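Local atomic coordinates of PHOX (Pseudomonas fluorescens, PDB entry 4A9V), a protein that hydrolyses phosphate monoesters as an alkaline phosphatase, using an iron-calcium cofactor held within a beta-propeller. Residues G65-P77 with S537-H551. Sequence-based numbering, arbitrary orientation.
With LI (lithium ion), chain D; EDO (1,2-ethanediol), chain O.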
ATOM      1  N   GLY A  65      -7.818  -5.467  12.946  1.00  6.99           N
ATOM      2  CA  GLY A  65      -7.778  -6.425  11.856  1.00  7.36           C
ATOM      3  C   GLY A  65      -6.421  -7.077  11.718  1.00  6.38           C
ATOM      4  O   GLY A  65      -5.492  -6.823  12.494  1.00  7.02           O
ATOM      5  N   ASP A  66      -6.327  -7.972  10.741  1.00  7.16           N
ATOM      6  CA  ASP A  66      -5.128  -8.772  10.523  1.00  7.12           C
ATOM      7  C   ASP A  66      -4.195  -8.076   9.529  1.00  7.06           C
ATOM      8  O   ASP A  66      -4.559  -7.091   8.882  1.00  7.13           O
ATOM      9  CB  ASP A  66      -5.533 -10.166  10.027  1.00  7.72           C
ATOM     10  CG  ASP A  66      -4.534 -11.257  10.403  1.00  9.22           C
ATOM     11  OD1 ASP A  66      -3.424 -10.928  10.882  1.00  8.83           O
ATOM     12  OD2 ASP A  66      -4.864 -12.445  10.178  1.00 10.08           O
ATOM     13  N   ASN A  67      -2.968  -8.571   9.453  1.00  6.89           N
ATOM     14  CA  ASN A  67      -1.989  -8.142   8.469  1.00  6.91           C
ATOM     15  C   ASN A  67      -2.008  -6.633   8.225  1.00  6.87           C
ATOM     16  O   ASN A  67      -2.146  -6.166   7.094  1.00  6.70           O
ATOM     17  CB  ASN A  67      -2.113  -8.966   7.187  1.00  7.22           C
ATOM     18  CG  ASN A  67      -1.652 -10.400   7.388  1.00  7.81           C
ATOM     19  OD1 ASN A  67      -0.978 -10.712   8.370  1.00  8.65           O
ATOM     20  ND2 ASN A  67      -2.004 -11.279   6.462  1.00  9.00           N
ATOM     21  N   ASN A  68      -1.650  -5.883   9.259  0.50  7.07           N
ATOM     22  CA  ASN A  68      -1.678  -4.433   9.153  0.50  7.44           C
ATOM     23  C   ASN A  68      -0.619  -3.922   8.190  0.50  6.85           C
ATOM     24  O   ASN A  68       0.441  -4.531   8.021  0.50  9.27           O
ATOM     25  CB  ASN A  68      -1.569  -3.749  10.525  0.50  6.06           C
ATOM     26  CG  ASN A  68      -0.391  -4.227  11.349  0.50  7.29           C
ATOM     27  OD1 ASN A  68      -0.604  -4.817  12.406  0.50 14.32           O
ATOM     28  ND2 ASN A  68       0.760  -3.614  11.105  0.50  8.24           N
ATOM     29  N   ASP A  69      -1.015  -2.926   7.406  1.00  6.01           N
ATOM     30  CA  ASP A  69      -0.277  -2.533   6.221  1.00  6.27           C
ATOM     31  C   ASP A  69      -0.128  -0.996   6.235  1.00  6.13           C
ATOM     32  O   ASP A  69       0.333  -0.428   7.223  1.00  6.83           O
ATOM     33  CB  ASP A  69      -0.991  -3.103   4.981  1.00  6.28           C
ATOM     34  CG  ASP A  69      -0.070  -3.304   3.794  1.00  6.98           C
ATOM     35  OD1 ASP A  69       0.923  -2.553   3.671  1.00  8.05           O
ATOM     36  OD2 ASP A  69      -0.373  -4.199   2.963  1.00  8.67           O
ATOM     37  N   GLY A  70      -0.549  -0.302   5.186  1.00  6.22           N
ATOM     38  CA  GLY A  70      -0.394   1.152   5.163  1.00  6.29           C
ATOM     39  C   GLY A  70      -1.188   1.831   6.269  1.00  5.76           C
ATOM     40  O   GLY A  70      -2.229   1.333   6.693  1.00  7.12           O
ATOM     41  N   MET A  71      -0.707   2.995   6.700  1.00  5.70           N
ATOM     42  CA  MET A  71      -1.331   3.720   7.798  1.00  6.13           C
ATOM     43  C   MET A  71      -0.915   5.176   7.782  1.00  5.71           C
ATOM     44  O   MET A  71       0.182   5.539   7.346  1.00  6.05           O
ATOM     45  CB  MET A  71      -0.965   3.094   9.141  1.00  6.55           C
ATOM     46  CG  MET A  71       0.520   3.039   9.416  1.00  7.53           C
ATOM     47  SD  MET A  71       0.843   2.165  10.966  1.00  8.31           S
ATOM     48  CE  MET A  71       2.627   2.180  10.975  1.00  9.20           C
ATOM     49  N   SER A  72      -1.791   6.005   8.325  1.00  5.81           N
ATOM     50  CA  SER A  72      -1.502   7.417   8.533  1.00  6.33           C
ATOM     51  C   SER A  72      -1.866   7.823   9.955  1.00  6.19           C
ATOM     52  O   SER A  72      -2.831   7.313  10.540  1.00  7.48           O
ATOM     53  CB  SER A  72      -2.303   8.286   7.558  1.00  6.79           C
ATOM     54  OG  SER A  72      -1.891   8.119   6.214  1.00  6.77           O
ATOM     55  N   LEU A  73      -1.165   8.844  10.437  1.00  6.83           N
ATOM     56  CA  LEU A  73      -1.452   9.475  11.711  1.00  7.37           C
ATOM     57  C   LEU A  73      -2.001  10.885  11.464  1.00  7.51           C
ATOM     58  O   LEU A  73      -1.453  11.648  10.660  1.00  9.28           O
ATOM     59  CB  LEU A  73      -0.182   9.518  12.571  1.00  7.25           C
ATOM     60  CG  LEU A  73      -0.335  10.140  13.957  1.00  8.68           C
ATOM     61  CD1 LEU A  73       0.619   9.496  14.948  1.00 10.72           C
ATOM     62  CD2 LEU A  73      -0.123  11.645  13.937  1.00  9.56           C
ATOM     63  N   PHE A  74      -3.077  11.208  12.175  1.00  6.56           N
ATOM     64  CA  PHE A  74      -3.741  12.500  12.103  1.00  7.76           C
ATOM     65  C   PHE A  74      -3.621  13.192  13.451  1.00  8.04           C
ATOM     66  O   PHE A  74      -4.118  12.704  14.458  1.00  8.55           O
ATOM     67  CB  PHE A  74      -5.226  12.310  11.767  1.00  7.72           C
ATOM     68  CG  PHE A  74      -5.469  11.741  10.395  1.00  7.37           C
ATOM     69  CD1 PHE A  74      -5.381  10.377  10.161  1.00  7.08           C
ATOM     70  CD2 PHE A  74      -5.762  12.578   9.329  1.00  8.40           C
ATOM     71  CE1 PHE A  74      -5.563   9.865   8.889  1.00  7.20           C
ATOM     72  CE2 PHE A  74      -5.942  12.069   8.052  1.00  8.78           C
ATOM     73  CZ  PHE A  74      -5.840  10.711   7.836  1.00  7.90           C
ATOM     74  N   GLU A  75      -2.976  14.349  13.464  1.00 10.09           N
ATOM     75  CA  GLU A  75      -2.964  15.261  14.614  0.50 11.21           C
ATOM     76  C   GLU A  75      -4.380  15.489  15.102  1.00 10.37           C
ATOM     77  O   GLU A  75      -5.253  15.748  14.290  1.00 11.94           O
ATOM     78  CB  GLU A  75      -2.387  16.613  14.189  0.50 17.13           C
ATOM     79  CG  GLU A  75      -0.895  16.596  13.916  0.50 22.18           C
ATOM     80  CD  GLU A  75      -0.435  17.794  13.109  0.50 53.24           C
ATOM     81  OE1 GLU A  75      -0.359  18.902  13.680  0.50 79.63           O
ATOM     82  OE2 GLU A  75      -0.142  17.626  11.906  0.50104.24           O
ATOM     83  N   PHE A  76      -4.606  15.471  16.408  1.00 10.97           N
ATOM     84  CA  PHE A  76      -5.922  15.745  16.939  1.00 10.03           C
ATOM     85  C   PHE A  76      -6.066  17.246  17.188  1.00  9.35           C
ATOM     86  O   PHE A  76      -5.320  17.814  17.975  1.00  9.67           O
ATOM     87  CB  PHE A  76      -6.125  14.967  18.242  1.00 11.12           C
ATOM     88  CG  PHE A  76      -7.562  14.762  18.602  1.00 10.27           C
ATOM     89  CD1 PHE A  76      -8.302  15.796  19.145  1.00 11.96           C
ATOM     90  CD2 PHE A  76      -8.195  13.563  18.327  1.00 13.32           C
ATOM     91  CE1 PHE A  76      -9.647  15.640  19.411  1.00 14.73           C
ATOM     92  CE2 PHE A  76      -9.541  13.392  18.605  1.00 14.68           C
ATOM     93  CZ  PHE A  76     -10.261  14.429  19.168  1.00 17.17           C
ATOM     94  N   PRO A  77      -6.957  17.923  16.449  1.00  9.94           N
ATOM     95  CA  PRO A  77      -7.049  19.373  16.610  1.00 10.74           C
ATOM     96  C   PRO A  77      -7.270  19.781  18.069  1.00  9.59           C
ATOM     97  O   PRO A  77      -8.129  19.228  18.745  1.00 10.31           O
ATOM     98  CB  PRO A  77      -8.253  19.742  15.733  1.00 13.03           C
ATOM     99  CG  PRO A  77      -8.276  18.679  14.683  1.00 15.13           C
ATOM    100  CD  PRO A  77      -7.877  17.427  15.412  1.00 12.42           C
ATOM    101  N   SER A 537       4.335   5.826   9.810  1.00  6.55           N
ATOM    102  CA  SER A 537       3.809   7.135  10.209  0.50  7.01           C
ATOM    103  C   SER A 537       4.748   7.716  11.256  1.00  6.51           C
ATOM    104  O   SER A 537       5.408   6.969  11.963  1.00 10.22           O
ATOM    105  CB  SER A 537       2.415   6.997  10.828  0.50  6.36           C
ATOM    106  OG  SER A 537       1.493   6.407   9.932  0.50  6.92           O
ATOM    107  N   PHE A 538       4.758   9.031  11.398  1.00  8.09           N
ATOM    108  CA  PHE A 538       5.508   9.685  12.456  1.00  8.19           C
ATOM    109  C   PHE A 538       4.554  10.436  13.374  1.00  8.32           C
ATOM    110  O   PHE A 538       3.586  11.044  12.924  1.00  8.96           O
ATOM    111  CB  PHE A 538       6.528  10.658  11.862  1.00  8.43           C
ATOM    112  CG  PHE A 538       7.671   9.979  11.171  1.00  9.57           C
ATOM    113  CD1 PHE A 538       7.563   9.567   9.852  1.00 10.35           C
ATOM    114  CD2 PHE A 538       8.860   9.755  11.843  1.00 10.27           C
ATOM    115  CE1 PHE A 538       8.586   8.860   9.250  1.00 10.37           C
ATOM    116  CE2 PHE A 538       9.888   9.045  11.245  1.00 11.37           C
ATOM    117  CZ  PHE A 538       9.760   8.623   9.937  1.00 11.00           C
ATOM    118  N   SER A 539       4.912  10.538  14.645  1.00  8.30           N
ATOM    119  CA  SER A 539       4.298  11.546  15.489  1.00  8.45           C
ATOM    120  C   SER A 539       4.632  12.923  14.916  1.00  8.27           C
ATOM    121  O   SER A 539       5.678  13.104  14.293  1.00  8.52           O
ATOM    122  CB  SER A 539       4.813  11.417  16.921  1.00  9.76           C
ATOM    123  OG  SER A 539       6.219  11.552  16.947  1.00  9.58           O
ATOM    124  N   PRO A 540       3.815  13.937  15.243  1.00  8.64           N
ATOM    125  CA  PRO A 540       4.114  15.266  14.709  1.00  9.78           C
ATOM    126  C   PRO A 540       5.496  15.783  15.105  1.00  9.09           C
ATOM    127  O   PRO A 540       6.196  16.366  14.268  1.00 10.33           O
ATOM    128  CB  PRO A 540       2.981  16.123  15.268  1.00 10.54           C
ATOM    129  CG  PRO A 540       1.835  15.166  15.331  1.00 11.39           C
ATOM    130  CD  PRO A 540       2.438  13.854  15.759  1.00  9.99           C
ATOM    131  N   ASP A 541       5.946  15.450  16.313  1.00  9.21           N
ATOM    132  CA  ASP A 541       7.252  15.889  16.778  1.00  9.84           C
ATOM    133  C   ASP A 541       8.422  15.032  16.288  1.00  8.67           C
ATOM    134  O   ASP A 541       9.572  15.375  16.553  1.00 10.00           O
ATOM    135  CB  ASP A 541       7.277  16.025  18.312  1.00 10.67           C
ATOM    136  CG  ASP A 541       7.211  14.683  19.049  1.00  9.98           C
ATOM    137  OD1 ASP A 541       7.244  13.610  18.403  1.00 10.75           O
ATOM    138  OD2 ASP A 541       7.102  14.706  20.295  1.00 13.15           O
ATOM    139  N   GLN A 542       8.124  13.995  15.501  1.00  8.48           N
ATOM    140  CA  GLN A 542       9.140  13.193  14.817  1.00  8.48           C
ATOM    141  C   GLN A 542       9.981  12.354  15.774  1.00  8.30           C
ATOM    142  O   GLN A 542      10.977  11.748  15.360  1.00  9.31           O
ATOM    143  CB  GLN A 542      10.040  14.067  13.942  1.00 10.00           C
ATOM    144  CG  GLN A 542       9.296  15.053  13.052  1.00  9.98           C
ATOM    145  CD  GLN A 542       8.596  14.381  11.890  1.00  9.55           C
ATOM    146  OE1 GLN A 542       9.216  14.119  10.865  1.00 10.21           O
ATOM    147  NE2 GLN A 542       7.287  14.204  11.999  1.00 10.15           N
ATOM    148  N   LYS A 543       9.529  12.238  17.022  1.00  8.13           N
ATOM    149  CA  LYS A 543      10.241  11.458  18.030  1.00  9.32           C
ATOM    150  C   LYS A 543       9.741  10.014  18.147  1.00  8.69           C
ATOM    151  O   LYS A 543      10.368   9.193  18.815  1.00  9.51           O
ATOM    152  CB  LYS A 543      10.177  12.171  19.381  1.00  9.90           C
ATOM    153  CG  LYS A 543      10.907  13.497  19.368  1.00 10.62           C
ATOM    154  CD  LYS A 543      10.700  14.239  20.669  1.00 14.41           C
ATOM    155  CE  LYS A 543      11.478  15.540  20.684  1.00 19.58           C
ATOM    156  NZ  LYS A 543      11.190  16.332  21.912  1.00 28.19           N
ATOM    157  N   THR A 544       8.626   9.709  17.490  1.00  8.06           N
ATOM    158  CA  THR A 544       8.149   8.339  17.383  1.00  8.14           C
ATOM    159  C   THR A 544       7.903   8.005  15.921  1.00  7.66           C
ATOM    160  O   THR A 544       7.255   8.756  15.196  1.00  8.38           O
ATOM    161  CB  THR A 544       6.851   8.107  18.186  1.00  8.82           C
ATOM    162  OG1 THR A 544       7.065   8.469  19.553  1.00 10.90           O
ATOM    163  CG2 THR A 544       6.424   6.653  18.125  1.00  9.67           C
ATOM    164  N   LEU A 545       8.484   6.892  15.489  1.00  7.35           N
ATOM    165  CA  LEU A 545       8.246   6.330  14.169  1.00  7.17           C
ATOM    166  C   LEU A 545       7.419   5.070  14.357  1.00  6.98           C
ATOM    167  O   LEU A 545       7.830   4.163  15.082  1.00  8.14           O
ATOM    168  CB  LEU A 545       9.597   6.011  13.493  1.00  8.08           C
ATOM    169  CG  LEU A 545       9.600   5.555  12.022  1.00  8.47           C
ATOM    170  CD1 LEU A 545      11.019   5.571  11.463  1.00  8.93           C
ATOM    171  CD2 LEU A 545       8.998   4.171  11.849  1.00  9.35           C
ATOM    172  N   PHE A 546       6.209   5.064  13.802  1.00  6.92           N
ATOM    173  CA  PHE A 546       5.343   3.892  13.841  1.00  6.76           C
ATOM    174  C   PHE A 546       5.546   3.077  12.567  1.00  6.61           C
ATOM    175  O   PHE A 546       5.558   3.635  11.470  1.00  6.96           O
ATOM    176  CB  PHE A 546       3.874   4.321  13.950  1.00  7.30           C
ATOM    177  CG  PHE A 546       3.576   5.162  15.161  1.00  7.76           C
ATOM    178  CD1 PHE A 546       3.306   4.566  16.379  1.00  9.06           C
ATOM    179  CD2 PHE A 546       3.533   6.551  15.079  1.00  8.29           C
ATOM    180  CE1 PHE A 546       2.979   5.329  17.485  1.00  9.56           C
ATOM    181  CE2 PHE A 546       3.209   7.313  16.185  1.00  9.33           C
ATOM    182  CZ  PHE A 546       2.945   6.705  17.392  1.00  9.78           C
ATOM    183  N   VAL A 547       5.741   1.769  12.715  1.00  6.67           N
ATOM    184  CA  VAL A 547       6.022   0.911  11.570  1.00  6.76           C
ATOM    185  C   VAL A 547       5.311  -0.425  11.770  1.00  6.60           C
ATOM    186  O   VAL A 547       5.216  -0.929  12.889  1.00  7.91           O
ATOM    187  CB  VAL A 547       7.547   0.720  11.363  1.00  6.81           C
ATOM    188  CG1 VAL A 547       8.198   0.062  12.572  1.00  9.15           C
ATOM    189  CG2 VAL A 547       7.828  -0.074  10.096  1.00  7.87           C
ATOM    190  N   GLY A 548       4.790  -0.984  10.686  1.00  6.24           N
ATOM    191  CA  GLY A 548       4.090  -2.256  10.744  1.00  6.74           C
ATOM    192  C   GLY A 548       4.979  -3.464  10.505  1.00  6.70           C
ATOM    193  O   GLY A 548       5.886  -3.458   9.659  1.00  7.43           O
ATOM    194  N   ILE A 549       4.656  -4.525  11.239  1.00  6.63           N
ATOM    195  CA  ILE A 549       5.219  -5.842  11.035  1.00  7.10           C
ATOM    196  C   ILE A 549       4.068  -6.753  10.628  1.00  6.48           C
ATOM    197  O   ILE A 549       3.167  -7.033  11.419  1.00  6.97           O
ATOM    198  CB  ILE A 549       5.864  -6.359  12.336  1.00  7.57           C
ATOM    199  CG1 ILE A 549       6.996  -5.428  12.799  1.00  9.17           C
ATOM    200  CG2 ILE A 549       6.352  -7.787  12.154  1.00  8.52           C
ATOM    201  CD1 ILE A 549       8.113  -5.220  11.796  1.00  8.88           C
ATOM    202  N   GLN A 550       4.042  -7.096   9.347  1.00  6.52           N
ATOM    203  CA  GLN A 550       2.918  -7.788   8.745  1.00  6.65           C
ATOM    204  C   GLN A 550       3.236  -9.272   8.562  1.00  6.64           C
ATOM    205  O   GLN A 550       4.333  -9.638   8.145  1.00  7.24           O
ATOM    206  CB  GLN A 550       2.571  -7.145   7.393  1.00  6.81           C
ATOM    207  CG  GLN A 550       1.237  -7.591   6.820  1.00  6.35           C
ATOM    208  CD  GLN A 550       1.074  -7.217   5.366  1.00  7.07           C
ATOM    209  OE1 GLN A 550       1.950  -7.493   4.543  1.00  8.36           O
ATOM    210  NE2 GLN A 550      -0.066  -6.621   5.029  1.00  7.24           N
ATOM    211  N   HIS A 551       2.236 -10.100   8.855  1.00  6.96           N
ATOM    212  CA  HIS A 551       2.318 -11.561   8.737  1.00  7.73           C
ATOM    213  C   HIS A 551       3.597 -12.170   9.260  1.00  8.36           C
ATOM    214  O   HIS A 551       4.162 -13.059   8.633  1.00  8.71           O
ATOM    215  CB  HIS A 551       2.012 -12.045   7.308  1.00  8.30           C
ATOM    216  CG  HIS A 551       2.977 -11.540   6.249  1.00  8.42           C
ATOM    217  ND1 HIS A 551       4.242 -12.001   6.118  1.00  8.36           N
ATOM    218  CD2 HIS A 551       2.786 -10.628   5.217  1.00  8.58           C
ATOM    219  CE1 HIS A 551       4.827 -11.402   5.066  1.00  8.94           C
ATOM    220  NE2 HIS A 551       3.935 -10.570   4.512  1.00  9.07           N
TER
HETATM  221 LI    LI D 613       1.326  -3.779   1.625  1.00  8.34          LI
HETATM  222  C1  EDO O 909      -2.722  16.298  10.955  1.00 69.39           C
HETATM  223  O1  EDO O 909      -1.644  15.239  11.218  1.00119.84           O
HETATM  224  C2  EDO O 909      -3.632  15.806   9.823  1.00 27.47           C
HETATM  225  O2  EDO O 909      -4.969  16.296  10.030  1.00 88.67           O
HETATM  226  O   HOH W   1       1.067  -4.963   0.958  1.00  8.23           O
HETATM  227  O   HOH W   2       1.845  -2.119   1.125  1.00  8.22           O
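Two neighbouring sheets of the beta-propeller meet here: strand 68-76, outermost in its sheet, packs against the hairpin of 532-538 and 544-550 next door, running nearly antiparallel to 544-550 (155°). At the metal end Q550 reaches across. Its CG lies anti to the backbone N (chi1 -168°) and the chain stays extended, which carries the amide to the far strand. There Q550 NE2 gives N67 O a nearly straight bond of 3.0 Å, in its own amide plane but from above the carbonyl plane, and a weak one of 3.2 Å to D69 OD2. D69 chelates the lithium through OD1 and OD2, touches the mu-oxo-diiron group and is also held by T534. Beside them the backbone N of H551 makes a weak bond to N67 OD1, which N93 also grips, while the H551 ring bonds E532. G548 faces N68, with N68 ND2 3.6 Å from G548 CA. Further along, M71 extends its thioether so that CE lies 3.9 Å from F546 CB. L73 splits its methyls, CD1 going obliquely to F546 CE2 at 3.6 Å and CD2 to P540 CD. Cutting Q550 back to an alanine would probably leave N67 O without its straight donor and open a gap beside N67 CB and N68 O, while D69 would lose only a weak bond. The contact thus joins a greasy inter-sheet core to a polar end where Q550 spends its strong bond on the backbone of N67 and only a weak second one on the metal-binding D69.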